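Local coordinates for protein lysyl oxidase (Pichia pastoris, PDB 1W7C) that probably oxidises primary amines, including lysine side chains, to aldehydes with a copper ion and a topaquinone formed from one of its own tyrosines, at residues V454-A459 and H490-K495; R315-S320 and S357-G362; S398-E403 and N428-S433; G580-V585 and R599-L604. All blocks are in the same frame, centred on the assembly; numbering follows the deposited sequence. Where two conformers were deposited one is given.

Interaction 1 (V454-A459 and H490-K495); sequences VSVRAA and HVLNYK. With CU (copper (II) ion), chain C.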
loop_
_atom_site.group_PDB
_atom_site.type_symbol
_atom_site.label_atom_id
_atom_site.label_comp_id
_atom_site.label_asym_id
_atom_site.label_seq_id
_atom_site.Cartn_x
_atom_site.Cartn_y
_atom_site.Cartn_z
ATOM N N VAL A 454 -7.224 -3.879 -6.572
ATOM C CA VAL A 454 -8.121 -4.732 -5.821
ATOM C C VAL A 454 -7.621 -4.726 -4.381
ATOM O O VAL A 454 -6.449 -5.025 -4.146
ATOM C CB VAL A 454 -8.113 -6.137 -6.391
ATOM C CG1 VAL A 454 -8.961 -7.077 -5.539
ATOM C CG2 VAL A 454 -8.566 -6.165 -7.806
ATOM N N SER A 455 -8.502 -4.413 -3.426
ATOM C CA SER A 455 -8.062 -4.397 -2.046
ATOM C C SER A 455 -9.116 -4.890 -1.084
ATOM O O SER A 455 -10.326 -4.900 -1.375
ATOM C CB SER A 455 -7.625 -3.000 -1.641
ATOM O OG SER A 455 -8.696 -2.099 -1.586
ATOM N N VAL A 456 -8.641 -5.274 0.092
ATOM C CA VAL A 456 -9.493 -5.616 1.208
ATOM C C VAL A 456 -8.923 -5.004 2.482
ATOM O O VAL A 456 -7.701 -4.898 2.636
ATOM C CB VAL A 456 -9.653 -7.153 1.357
ATOM C CG1 VAL A 456 -8.346 -7.839 1.654
ATOM C CG2 VAL A 456 -10.679 -7.521 2.393
ATOM N N ARG A 457 -9.826 -4.600 3.379
ATOM C CA ARG A 457 -9.460 -4.216 4.737
ATOM C C ARG A 457 -10.392 -4.956 5.691
ATOM O O ARG A 457 -11.558 -5.175 5.373
ATOM C CB ARG A 457 -9.603 -2.704 4.941
ATOM C CG ARG A 457 -8.696 -1.887 3.997
ATOM C CD ARG A 457 -8.940 -0.420 4.132
ATOM N NE ARG A 457 -8.076 0.398 3.281
ATOM C CZ ARG A 457 -6.830 0.765 3.597
ATOM N NH1 ARG A 457 -6.282 0.429 4.741
ATOM N NH2 ARG A 457 -6.131 1.530 2.757
ATOM N N ALA A 458 -9.907 -5.303 6.869
ATOM C CA ALA A 458 -10.728 -5.994 7.871
ATOM C C ALA A 458 -10.889 -5.128 9.143
ATOM O O ALA A 458 -9.983 -4.348 9.554
ATOM C CB ALA A 458 -10.098 -7.308 8.224
ATOM N N ALA A 459 -12.005 -5.280 9.800
ATOM C CA ALA A 459 -12.249 -4.598 11.069
ATOM C C ALA A 459 -13.192 -5.553 11.844
ATOM O O ALA A 459 -13.474 -6.709 11.433
ATOM C CB ALA A 459 -12.888 -3.165 10.882
ATOM N N HIS A 490 -5.804 -14.593 7.897
ATOM C CA HIS A 490 -6.841 -14.300 6.911
ATOM C C HIS A 490 -6.203 -14.531 5.541
ATOM O O HIS A 490 -5.127 -13.990 5.288
ATOM C CB HIS A 490 -7.264 -12.847 6.967
ATOM C CG HIS A 490 -7.879 -12.432 8.262
ATOM N ND1 HIS A 490 -9.228 -12.539 8.516
ATOM C CD2 HIS A 490 -7.337 -11.800 9.337
ATOM C CE1 HIS A 490 -9.486 -12.027 9.707
ATOM N NE2 HIS A 490 -8.349 -11.581 10.231
ATOM N N VAL A 491 -6.851 -15.285 4.655
ATOM C CA VAL A 491 -6.382 -15.420 3.280
ATOM C C VAL A 491 -7.585 -15.377 2.351
ATOM O O VAL A 491 -8.627 -15.986 2.650
ATOM C CB VAL A 491 -5.513 -16.671 3.009
ATOM C CG1 VAL A 491 -4.682 -16.466 1.738
ATOM C CG2 VAL A 491 -4.617 -17.005 4.183
ATOM N N LEU A 492 -7.476 -14.639 1.265
ATOM C CA LEU A 492 -8.572 -14.384 0.307
ATOM C C LEU A 492 -8.041 -14.781 -1.071
ATOM O O LEU A 492 -6.929 -14.399 -1.418
ATOM C CB LEU A 492 -8.980 -12.893 0.256
ATOM C CG LEU A 492 -9.653 -12.305 1.458
ATOM C CD1 LEU A 492 -8.638 -11.896 2.497
ATOM C CD2 LEU A 492 -10.518 -11.102 1.054
ATOM N N ASN A 493 -8.851 -15.479 -1.861
ATOM C CA ASN A 493 -8.512 -15.890 -3.222
ATOM C C ASN A 493 -9.360 -15.108 -4.206
ATOM O O ASN A 493 -10.579 -15.046 -4.059
ATOM C CB ASN A 493 -8.769 -17.383 -3.417
ATOM C CG ASN A 493 -8.268 -17.894 -4.729
ATOM O OD1 ASN A 493 -9.061 -18.314 -5.576
ATOM N ND2 ASN A 493 -6.932 -17.928 -4.907
ATOM N N TYR A 494 -8.700 -14.551 -5.224
ATOM C CA TYR A 494 -9.379 -13.900 -6.334
ATOM C C TYR A 494 -9.083 -14.627 -7.646
ATOM O O TYR A 494 -7.947 -14.897 -7.992
ATOM C CB TYR A 494 -8.900 -12.461 -6.470
ATOM C CG TYR A 494 -9.292 -11.534 -5.326
ATOM C CD1 TYR A 494 -8.540 -11.521 -4.159
ATOM C CD2 TYR A 494 -10.371 -10.688 -5.415
ATOM C CE1 TYR A 494 -8.900 -10.690 -3.104
ATOM C CE2 TYR A 494 -10.722 -9.864 -4.399
ATOM C CZ TYR A 494 -9.972 -9.862 -3.238
ATOM O OH TYR A 494 -10.298 -8.999 -2.210
ATOM N N LYS A 495 -10.140 -14.901 -8.400
ATOM C CA LYS A 495 -10.016 -15.398 -9.765
ATOM C C LYS A 495 -9.854 -14.192 -10.681
ATOM O O LYS A 495 -10.762 -13.348 -10.764
ATOM C CB LYS A 495 -11.247 -16.203 -10.148
ATOM C CG LYS A 495 -11.140 -16.894 -11.481
ATOM C CD LYS A 495 -12.472 -17.555 -11.830
ATOM C CE LYS A 495 -12.406 -18.391 -13.120
ATOM N NZ LYS A 495 -13.789 -18.880 -13.459
HETATM CU CU CU C . -7.990 -10.921 12.104
HETATM O O HOH W 1 -11.673 -6.684 -2.979
HETATM O O HOH W 2 -9.968 -10.656 13.045
#
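Val454 and Val456 of one strand face Tyr494 and Leu492 of another, and the contact is made by side chains. The strand axes run nearly antiparallel, at 155°, but stay 10.1 Å apart at their closest. That is too far for backbone pairing.

The apolar contacts come in two pairs. Val454 lays CG1 over one face of the Tyr494 ring, offset toward the rim, with CG1 3.5 Å from CE2. This is a CH-pi contact. CG1 stands anti to the backbone N of Val454 (chi1 175°), which carries it to the ring. Val456 and Leu492 meet tip to tip, with Val456 CG2 3.8 Å from Leu492 CD2.

The polar contact runs through one water. It donates to Ser455 O and also bonds Tyr494 OH, 2.8 Å from each. The buried phenol is thus tied to the opposite backbone.

Near the N-terminal end of strand 488-498, His490 NE2 binds the copper ion at 2.0 Å. His488 and His654 are the other histidine ligands, and a water lies 2.2 Å from the metal. The arrangement is that of two facing beta layers packed beside the three-histidine copper site of a copper amine oxidase.

Interaction 2 (R315-S320 and S357-G362); sequences RDTGIS and SDISYG. With IMD (imidazole), chain P.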
loop_
_atom_site.group_PDB
_atom_site.type_symbol
_atom_site.label_atom_id
_atom_site.label_comp_id
_atom_site.label_asym_id
_atom_site.label_seq_id
_atom_site.Cartn_x
_atom_site.Cartn_y
_atom_site.Cartn_z
ATOM N N ARG A 315 -24.859 -15.064 -3.432
ATOM C CA ARG A 315 -24.927 -15.321 -2.008
ATOM C C ARG A 315 -23.570 -15.761 -1.451
ATOM O O ARG A 315 -23.143 -15.302 -0.380
ATOM C CB ARG A 315 -26.008 -16.376 -1.761
ATOM C CG ARG A 315 -26.064 -16.915 -0.369
ATOM C CD ARG A 315 -25.416 -18.333 -0.261
ATOM N NE ARG A 315 -25.386 -18.800 1.117
ATOM C CZ ARG A 315 -24.378 -19.365 1.703
ATOM N NH1 ARG A 315 -23.254 -19.631 1.044
ATOM N NH2 ARG A 315 -24.486 -19.716 2.967
ATOM N N ASP A 316 -22.863 -16.614 -2.179
ATOM C CA ASP A 316 -21.605 -17.136 -1.662
ATOM C C ASP A 316 -20.545 -16.040 -1.492
ATOM O O ASP A 316 -19.882 -15.988 -0.454
ATOM C CB ASP A 316 -21.004 -18.188 -2.588
ATOM C CG ASP A 316 -21.751 -19.514 -2.608
ATOM O OD1 ASP A 316 -22.681 -19.747 -1.784
ATOM O OD2 ASP A 316 -21.451 -20.362 -3.490
ATOM N N THR A 317 -20.386 -15.199 -2.507
ATOM C CA THR A 317 -19.156 -14.402 -2.580
ATOM C C THR A 317 -19.424 -12.891 -2.634
ATOM O O THR A 317 -18.456 -12.122 -2.546
ATOM C CB THR A 317 -18.299 -14.753 -3.776
ATOM O OG1 THR A 317 -19.033 -14.505 -4.989
ATOM C CG2 THR A 317 -17.874 -16.233 -3.801
ATOM N N GLY A 318 -20.651 -12.418 -2.836
ATOM C CA GLY A 318 -20.866 -11.009 -3.053
ATOM C C GLY A 318 -20.685 -10.626 -4.511
ATOM O O GLY A 318 -21.167 -11.305 -5.390
ATOM N N ILE A 319 -19.943 -9.553 -4.762
ATOM C CA ILE A 319 -19.861 -8.970 -6.094
ATOM C C ILE A 319 -18.799 -9.654 -6.947
ATOM O O ILE A 319 -17.762 -10.087 -6.440
ATOM C CB ILE A 319 -19.615 -7.463 -6.008
ATOM C CG1 ILE A 319 -20.218 -6.733 -7.200
ATOM C CG2 ILE A 319 -18.117 -7.120 -5.873
ATOM C CD1 ILE A 319 -20.229 -5.207 -7.053
ATOM N N SER A 320 -19.072 -9.728 -8.244
ATOM C CA SER A 320 -18.102 -10.157 -9.260
ATOM C C SER A 320 -18.218 -9.151 -10.417
ATOM O O SER A 320 -19.225 -8.452 -10.583
ATOM C CB SER A 320 -18.495 -11.514 -9.843
ATOM O OG SER A 320 -18.332 -12.545 -8.927
ATOM N N SER A 357 -14.499 -21.158 6.481
ATOM C CA SER A 357 -14.745 -20.816 5.090
ATOM C C SER A 357 -15.873 -19.810 5.050
ATOM O O SER A 357 -17.026 -20.134 5.306
ATOM C CB SER A 357 -15.195 -22.057 4.340
ATOM O OG SER A 357 -15.853 -21.715 3.108
ATOM N N ASP A 358 -15.576 -18.556 4.738
ATOM C CA ASP A 358 -16.596 -17.536 4.817
ATOM C C ASP A 358 -17.638 -17.649 3.712
ATOM O O ASP A 358 -18.784 -17.245 3.916
ATOM C CB ASP A 358 -15.968 -16.153 4.897
ATOM C CG ASP A 358 -15.531 -15.800 6.286
ATOM O OD1 ASP A 358 -15.972 -16.451 7.260
ATOM O OD2 ASP A 358 -14.720 -14.907 6.492
ATOM N N ILE A 359 -17.297 -18.299 2.593
ATOM C CA ILE A 359 -18.347 -18.502 1.585
ATOM C C ILE A 359 -19.352 -19.590 1.999
ATOM O O ILE A 359 -20.455 -19.592 1.501
ATOM C CB ILE A 359 -17.784 -18.784 0.152
ATOM C CG1 ILE A 359 -17.165 -20.180 0.002
ATOM C CG2 ILE A 359 -16.881 -17.645 -0.287
ATOM C CD1 ILE A 359 -16.808 -20.496 -1.437
ATOM N N SER A 360 -18.955 -20.509 2.894
ATOM C CA SER A 360 -19.944 -21.432 3.441
ATOM C C SER A 360 -21.032 -20.682 4.211
ATOM O O SER A 360 -22.199 -21.019 4.091
ATOM C CB SER A 360 -19.316 -22.519 4.300
ATOM O OG SER A 360 -18.884 -22.082 5.574
ATOM N N TYR A 361 -20.660 -19.678 4.983
ATOM C CA TYR A 361 -21.613 -18.839 5.707
ATOM C C TYR A 361 -22.339 -17.896 4.753
ATOM O O TYR A 361 -23.487 -17.560 4.975
ATOM C CB TYR A 361 -20.906 -18.040 6.806
ATOM C CG TYR A 361 -20.375 -18.928 7.888
ATOM C CD1 TYR A 361 -19.069 -19.372 7.887
ATOM C CD2 TYR A 361 -21.215 -19.378 8.885
ATOM C CE1 TYR A 361 -18.608 -20.232 8.872
ATOM C CE2 TYR A 361 -20.771 -20.227 9.878
ATOM C CZ TYR A 361 -19.465 -20.659 9.872
ATOM O OH TYR A 361 -18.971 -21.521 10.811
ATOM N N GLY A 362 -21.637 -17.438 3.730
ATOM C CA GLY A 362 -22.127 -16.498 2.745
ATOM C C GLY A 362 -21.484 -15.138 2.965
ATOM O O GLY A 362 -21.561 -14.581 4.056
HETATM N N1 IMD P . -16.949 -15.370 12.054
HETATM C C2 IMD P . -16.445 -15.159 10.807
HETATM N N3 IMD P . -16.787 -16.251 10.064
HETATM C C4 IMD P . -17.495 -17.108 10.824
HETATM C C5 IMD P . -17.589 -16.559 12.087
#
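The turn at Arg315 and Asp316 lies against the end of the short helix 358-361, and the closest CA atoms, of Asp316 and Gly362, are 4.5 Å apart. Gly362 leaves the helix with positive phi (107°). Ser357 is the N-cap, and its OG accepts a weak bond from Ser360 N. Asp316 O takes a CA-H...O contact from Ile359 CA at 3.6 Å.

Arg315 carries the polar contact. Its chain bends at chi2 (-103°), which turns the guanidinium toward the carbonyls of Ile359 and Ser360. NH2 gives Ser360 O a nearly straight bond of 2.9 Å, in the guanidinium plane but above the carbonyl plane. NH1 makes a weak bond to Ile359 O at 2.8 Å and a salt bridge to Asp316 OD1 at 2.9 Å. Gly362 CA lies over one face of the group. NE is held by Glu388. A methionine at Arg315 would probably leave the Ser360 carbonyl without this donor, Glu388 without this cation and Asp316 with only Arg613, on OD2.

Thr317 CG2 and Ile359 CG2 lie side by side, 3.9 Å apart.

Beyond the contact, Asp358 OD1 accepts from N3 of an imidazole, probably from the crystallisation liquor, at 2.9 Å, and imidazole C4 sits over the Tyr361 ring. Asp358 is the predicted proton acceptor, consistent with this capped helical turn forming part of the copper amine oxidase active site.

Interaction 3 (S398-E403 and N428-S433); sequences SYCVFE and NVRFIS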
loop_
_atom_site.group_PDB
_atom_site.type_symbol
_atom_site.label_atom_id
_atom_site.label_comp_id
_atom_site.label_asym_id
_atom_site.label_seq_id
_atom_site.Cartn_x
_atom_site.Cartn_y
_atom_site.Cartn_z
ATOM N N SER A 398 -26.564 -2.380 -1.288
ATOM C CA SER A 398 -25.719 -3.560 -1.257
ATOM C C SER A 398 -24.270 -3.298 -1.701
ATOM O O SER A 398 -23.340 -3.850 -1.124
ATOM C CB SER A 398 -26.335 -4.640 -2.157
ATOM O OG SER A 398 -25.545 -5.799 -2.193
ATOM N N TYR A 399 -24.108 -2.479 -2.722
ATOM C CA TYR A 399 -22.803 -1.995 -3.108
ATOM C C TYR A 399 -22.912 -0.559 -3.523
ATOM O O TYR A 399 -23.994 -0.075 -3.823
ATOM C CB TYR A 399 -22.127 -2.883 -4.158
ATOM C CG TYR A 399 -22.760 -2.915 -5.541
ATOM C CD1 TYR A 399 -22.335 -2.059 -6.531
ATOM C CD2 TYR A 399 -23.725 -3.838 -5.860
ATOM C CE1 TYR A 399 -22.846 -2.133 -7.819
ATOM C CE2 TYR A 399 -24.249 -3.930 -7.152
ATOM C CZ TYR A 399 -23.806 -3.066 -8.131
ATOM O OH TYR A 399 -24.306 -3.132 -9.412
ATOM N N CYS A 400 -21.794 0.152 -3.477
ATOM C CA CYS A 400 -21.777 1.558 -3.857
ATOM C C CYS A 400 -20.708 1.811 -4.893
ATOM O O CYS A 400 -19.708 1.066 -4.985
ATOM C CB CYS A 400 -21.556 2.494 -2.648
ATOM S SG CYS A 400 -19.852 2.427 -2.002
ATOM N N VAL A 401 -20.932 2.875 -5.657
ATOM C CA VAL A 401 -20.040 3.337 -6.683
ATOM C C VAL A 401 -19.774 4.813 -6.480
ATOM O O VAL A 401 -20.708 5.588 -6.314
ATOM C CB VAL A 401 -20.678 3.098 -8.065
ATOM C CG1 VAL A 401 -19.742 3.583 -9.190
ATOM C CG2 VAL A 401 -21.067 1.596 -8.235
ATOM N N PHE A 402 -18.513 5.220 -6.452
ATOM C CA PHE A 402 -18.161 6.608 -6.257
ATOM C C PHE A 402 -16.860 6.971 -6.935
ATOM O O PHE A 402 -15.979 6.125 -7.133
ATOM C CB PHE A 402 -18.108 7.014 -4.765
ATOM C CG PHE A 402 -17.044 6.302 -3.953
ATOM C CD1 PHE A 402 -17.308 5.070 -3.388
ATOM C CD2 PHE A 402 -15.808 6.898 -3.729
ATOM C CE1 PHE A 402 -16.357 4.416 -2.614
ATOM C CE2 PHE A 402 -14.846 6.248 -2.948
ATOM C CZ PHE A 402 -15.125 5.015 -2.396
ATOM N N GLU A 403 -16.750 8.245 -7.299
ATOM C CA GLU A 403 -15.512 8.787 -7.821
ATOM C C GLU A 403 -14.744 9.478 -6.693
ATOM O O GLU A 403 -15.235 10.369 -6.029
ATOM C CB GLU A 403 -15.771 9.764 -8.955
ATOM C CG GLU A 403 -14.469 10.124 -9.684
ATOM C CD GLU A 403 -14.674 11.042 -10.882
ATOM O OE1 GLU A 403 -15.525 11.963 -10.817
ATOM O OE2 GLU A 403 -13.933 10.849 -11.877
ATOM N N ASN A 428 -14.556 3.858 -7.911
ATOM C CA ASN A 428 -14.470 2.974 -6.765
ATOM C C ASN A 428 -15.780 2.234 -6.624
ATOM O O ASN A 428 -16.842 2.866 -6.627
ATOM C CB ASN A 428 -14.209 3.802 -5.505
ATOM C CG ASN A 428 -12.856 4.458 -5.512
ATOM O OD1 ASN A 428 -11.876 3.823 -5.079
ATOM N ND2 ASN A 428 -12.738 5.650 -6.127
ATOM N N VAL A 429 -15.646 0.908 -6.492
ATOM C CA VAL A 429 -16.781 0.015 -6.235
ATOM C C VAL A 429 -16.483 -0.688 -4.908
ATOM O O VAL A 429 -15.428 -1.337 -4.749
ATOM C CB VAL A 429 -17.004 -0.987 -7.368
ATOM C CG1 VAL A 429 -18.242 -1.816 -7.109
ATOM C CG2 VAL A 429 -17.040 -0.306 -8.754
ATOM N N ARG A 430 -17.383 -0.483 -3.932
ATOM C CA ARG A 430 -17.220 -1.105 -2.619
ATOM C C ARG A 430 -18.436 -1.926 -2.194
ATOM O O ARG A 430 -19.581 -1.548 -2.487
ATOM C CB ARG A 430 -17.005 -0.026 -1.552
ATOM C CG ARG A 430 -17.175 -0.471 -0.123
ATOM C CD ARG A 430 -16.830 0.611 0.898
ATOM N NE ARG A 430 -15.388 0.839 0.937
ATOM C CZ ARG A 430 -14.784 1.995 0.840
ATOM N NH1 ARG A 430 -15.481 3.119 0.730
ATOM N NH2 ARG A 430 -13.471 2.051 0.859
ATOM N N PHE A 431 -18.171 -3.023 -1.491
ATOM C CA PHE A 431 -19.199 -3.569 -0.612
ATOM C C PHE A 431 -18.527 -4.016 0.668
ATOM O O PHE A 431 -17.298 -4.200 0.705
ATOM C CB PHE A 431 -20.079 -4.649 -1.263
ATOM C CG PHE A 431 -19.500 -6.019 -1.273
ATOM C CD1 PHE A 431 -18.551 -6.377 -2.200
ATOM C CD2 PHE A 431 -19.920 -6.967 -0.351
ATOM C CE1 PHE A 431 -18.045 -7.660 -2.222
ATOM C CE2 PHE A 431 -19.413 -8.268 -0.394
ATOM C CZ PHE A 431 -18.475 -8.599 -1.293
ATOM N N ILE A 432 -19.332 -4.156 1.714
ATOM C CA ILE A 432 -18.832 -4.566 3.012
ATOM C C ILE A 432 -19.664 -5.751 3.482
ATOM O O ILE A 432 -20.904 -5.696 3.495
ATOM C CB ILE A 432 -18.968 -3.377 4.021
ATOM C CG1 ILE A 432 -17.995 -2.266 3.615
ATOM C CG2 ILE A 432 -18.662 -3.916 5.419
ATOM C CD1 ILE A 432 -18.095 -0.991 4.463
ATOM N N SER A 433 -18.986 -6.827 3.828
ATOM C CA SER A 433 -19.609 -8.015 4.377
ATOM C C SER A 433 -19.255 -8.179 5.848
ATOM O O SER A 433 -18.106 -8.461 6.201
ATOM C CB SER A 433 -19.114 -9.227 3.563
ATOM O OG SER A 433 -19.858 -10.378 3.921
HETATM O O HOH W 3 -22.251 -4.089 1.265
#
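Tyr399 runs alongside Val429, with Tyr399 CD1 4.1 Å from Val429 CG1. Val401 pairs with Val429 on the same face of the sheet. Tyr399 CB and Phe431 CB are 4.0 Å apart. Ile319 of strand 318-326 packs on Tyr399, Val429 and Phe431.

The other face carries Cys400, Phe402, Asn428 and Arg430. Asn428 CB sits over the centre of the Phe402 ring, 3.5 Å from the centroid. The amide and ring planes are only 12° apart. Phe402 CG lies between its backbone N and carbonyl carbon (chi1 64°), which leans the ring across the neighbouring strand. Arg430 NH1 comes obliquely to Phe402 CZ at 3.7 Å. It also bonds Asp407 O of the second subunit, while NE bonds Asn441. Cys400 SG packs on Arg430 CB and forms a disulfide with Cys375.

Between the faces run the backbone bonds. Cys400 and Arg430 exchange two, both 3.0 Å between N and O. Phe402 and Asn428 exchange two more, and Asn428 ND2 adds a weak bond to Phe402 O; Lys445 NZ bonds its OD1. This is an antiparallel strand pair of the copper amine oxidase enzyme domain, with a classic beta bulge where Ser398 and Tyr399 both face Phe382.

Interaction 4 (G580-V585 and R599-L604); sequences GVHRIV and RSNLFL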
loop_
_atom_site.group_PDB
_atom_site.type_symbol
_atom_site.label_atom_id
_atom_site.label_comp_id
_atom_site.label_asym_id
_atom_site.label_seq_id
_atom_site.Cartn_x
_atom_site.Cartn_y
_atom_site.Cartn_z
ATOM N N GLY A 580 0.727 -9.441 0.662
ATOM C CA GLY A 580 1.085 -10.494 -0.246
ATOM C C GLY A 580 1.641 -11.697 0.523
ATOM O O GLY A 580 2.794 -12.097 0.365
ATOM N N VAL A 581 0.768 -12.315 1.330
ATOM C CA VAL A 581 1.104 -13.442 2.171
ATOM C C VAL A 581 0.097 -14.572 2.010
ATOM O O VAL A 581 -1.019 -14.377 1.580
ATOM C CB VAL A 581 1.240 -13.052 3.653
ATOM C CG1 VAL A 581 2.236 -11.863 3.843
ATOM C CG2 VAL A 581 -0.088 -12.694 4.260
ATOM N N HIS A 582 0.557 -15.775 2.346
ATOM C CA HIS A 582 -0.229 -16.990 2.301
ATOM C C HIS A 582 -0.207 -17.690 3.668
ATOM O O HIS A 582 0.423 -17.207 4.611
ATOM C CB HIS A 582 0.278 -17.917 1.178
ATOM C CG HIS A 582 1.711 -18.315 1.308
ATOM N ND1 HIS A 582 2.184 -19.156 2.290
ATOM C CD2 HIS A 582 2.796 -17.917 0.608
ATOM C CE1 HIS A 582 3.501 -19.282 2.166
ATOM N NE2 HIS A 582 3.895 -18.527 1.162
ATOM N N ARG A 583 -0.891 -18.818 3.778
ATOM C CA ARG A 583 -0.954 -19.534 5.026
ATOM C C ARG A 583 0.409 -19.859 5.569
ATOM O O ARG A 583 1.305 -20.284 4.836
ATOM C CB ARG A 583 -1.705 -20.859 4.871
ATOM C CG ARG A 583 -3.199 -20.778 4.692
ATOM C CD ARG A 583 -3.805 -22.158 4.377
ATOM N NE ARG A 583 -3.706 -23.046 5.506
ATOM C CZ ARG A 583 -3.614 -24.367 5.441
ATOM N NH1 ARG A 583 -3.538 -24.993 4.280
ATOM N NH2 ARG A 583 -3.589 -25.069 6.554
ATOM N N ILE A 584 0.545 -19.732 6.866
ATOM C CA ILE A 584 1.695 -20.259 7.628
ATOM C C ILE A 584 1.589 -21.761 7.809
ATOM O O ILE A 584 2.534 -22.494 7.526
ATOM C CB ILE A 584 1.816 -19.539 8.973
ATOM C CG1 ILE A 584 2.070 -18.054 8.746
ATOM C CG2 ILE A 584 2.934 -20.185 9.814
ATOM C CD1 ILE A 584 1.915 -17.177 9.980
ATOM N N VAL A 585 0.455 -22.227 8.304
ATOM C CA VAL A 585 0.242 -23.672 8.532
ATOM C C VAL A 585 0.231 -24.426 7.186
ATOM O O VAL A 585 -0.298 -23.887 6.193
ATOM C CB VAL A 585 -1.085 -23.863 9.293
ATOM C CG1 VAL A 585 -1.468 -25.351 9.385
ATOM C CG2 VAL A 585 -1.005 -23.195 10.663
ATOM N N ARG A 599 -1.886 -21.695 -0.096
ATOM C CA ARG A 599 -0.552 -22.090 0.318
ATOM C C ARG A 599 0.605 -21.388 -0.402
ATOM O O ARG A 599 1.747 -21.552 0.031
ATOM C CB ARG A 599 -0.380 -23.597 0.131
ATOM C CG ARG A 599 -0.607 -24.102 -1.299
ATOM C CD ARG A 599 -0.599 -25.602 -1.387
ATOM N NE ARG A 599 -1.042 -26.080 -2.712
ATOM C CZ ARG A 599 -0.246 -26.216 -3.747
ATOM N NH1 ARG A 599 1.050 -25.986 -3.663
ATOM N NH2 ARG A 599 -0.750 -26.660 -4.877
ATOM N N SER A 600 0.283 -20.610 -1.445
ATOM C CA SER A 600 1.262 -19.824 -2.187
ATOM C C SER A 600 0.631 -18.484 -2.464
ATOM O O SER A 600 -0.557 -18.304 -2.260
ATOM C CB SER A 600 1.630 -20.515 -3.504
ATOM O OG SER A 600 2.144 -21.807 -3.191
ATOM N N ASN A 601 1.412 -17.526 -2.954
ATOM C CA ASN A 601 0.838 -16.213 -3.260
ATOM C C ASN A 601 -0.131 -16.189 -4.452
ATOM O O ASN A 601 -1.101 -15.446 -4.453
ATOM C CB ASN A 601 1.930 -15.165 -3.486
ATOM C CG ASN A 601 2.760 -14.871 -2.269
ATOM O OD1 ASN A 601 4.003 -14.907 -2.351
ATOM N ND2 ASN A 601 2.128 -14.540 -1.171
ATOM N N LEU A 602 0.189 -16.985 -5.483
ATOM C CA LEU A 602 -0.625 -17.011 -6.681
ATOM C C LEU A 602 -0.384 -18.296 -7.474
ATOM O O LEU A 602 0.652 -18.966 -7.349
ATOM C CB LEU A 602 -0.496 -15.778 -7.523
ATOM C CG LEU A 602 0.358 -15.381 -8.680
ATOM C CD1 LEU A 602 0.356 -16.270 -9.850
ATOM C CD2 LEU A 602 -0.174 -14.018 -9.156
ATOM N N PHE A 603 -1.397 -18.647 -8.263
ATOM C CA PHE A 603 -1.324 -19.785 -9.154
ATOM C C PHE A 603 -1.788 -19.365 -10.532
ATOM O O PHE A 603 -2.686 -18.542 -10.679
ATOM C CB PHE A 603 -2.254 -20.906 -8.680
ATOM C CG PHE A 603 -1.800 -21.584 -7.407
ATOM C CD1 PHE A 603 -2.182 -21.080 -6.165
ATOM C CD2 PHE A 603 -0.988 -22.673 -7.447
ATOM C CE1 PHE A 603 -1.726 -21.693 -5.004
ATOM C CE2 PHE A 603 -0.557 -23.294 -6.297
ATOM C CZ PHE A 603 -0.898 -22.789 -5.063
ATOM N N LEU A 604 -1.151 -19.931 -11.553
ATOM C CA LEU A 604 -1.572 -19.731 -12.961
ATOM C C LEU A 604 -2.082 -21.031 -13.521
ATOM O O LEU A 604 -1.380 -22.059 -13.407
ATOM C CB LEU A 604 -0.352 -19.282 -13.772
ATOM C CG LEU A 604 0.278 -17.963 -13.313
ATOM C CD1 LEU A 604 1.574 -17.712 -14.073
ATOM C CD2 LEU A 604 -0.633 -16.778 -13.484
HETATM O O HOH W 4 -0.646 -13.914 -1.133
#
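His582 turns one ring face to Arg599 O and sets CB against Ser600 O, where an irregular loop meets the lead-in to strand 602-606. Asn601 and Leu602 both face Ile545, which makes a classic beta bulge at the start of that strand. The touching parts run in nearly opposite directions.

Arg599 O stands above the plane of the His582 ring, offset toward the rim, and is 3.3 Å from ND1. The angle is too poor for a hydrogen bond there. ND1 instead donates to Arg583 O at 2.9 Å, close to the ring plane, and this bond fixes the rotation of the ring. CG lies between the backbone N and the carbonyl carbon (chi1 59°), which leans the ring toward the other segment. The backbone places His582 CB 3.6 Å from Ser600 O. A leucine at His582 would probably leave Arg583 O without its side-chain donor and lose the flat face set against Arg599 O.

The guanidinium of Arg599 bonds Asn631 and makes a cation-pi contact with Phe542. Asn601 OD1 bonds Trp547 N. The second subunit also reaches the loop, where Asn550 of that subunit bonds His582 N. Asn601 ND2 gives Gly580 O a weak bond of 3.0 Å, and the same nitrogen donates at 2.8 Å to a water that bonds Val581 O weakly.

From the N terminus, interaction 2 closes a loop of 36 residues and sets the start of strand 318-326 beside helix 358-361. Interaction 3 follows, with 24 residues between its segments, and joins strands 391-405 and 418-433. Interaction 1, with 30, sets strand 452-458 against strand 488-498. Interaction 4, with 13, joins the loop after strand 569-576 to strand 602-606. The four are in series, so none nests in or crosses another. Two pairs touch in space. Ile319 of interaction 2 packs on Phe431 and Tyr399 of interaction 3, and Val491 of interaction 1 touches Arg583 of interaction 4. Interactions 1, 3 and 4 lie within reach of the second subunit.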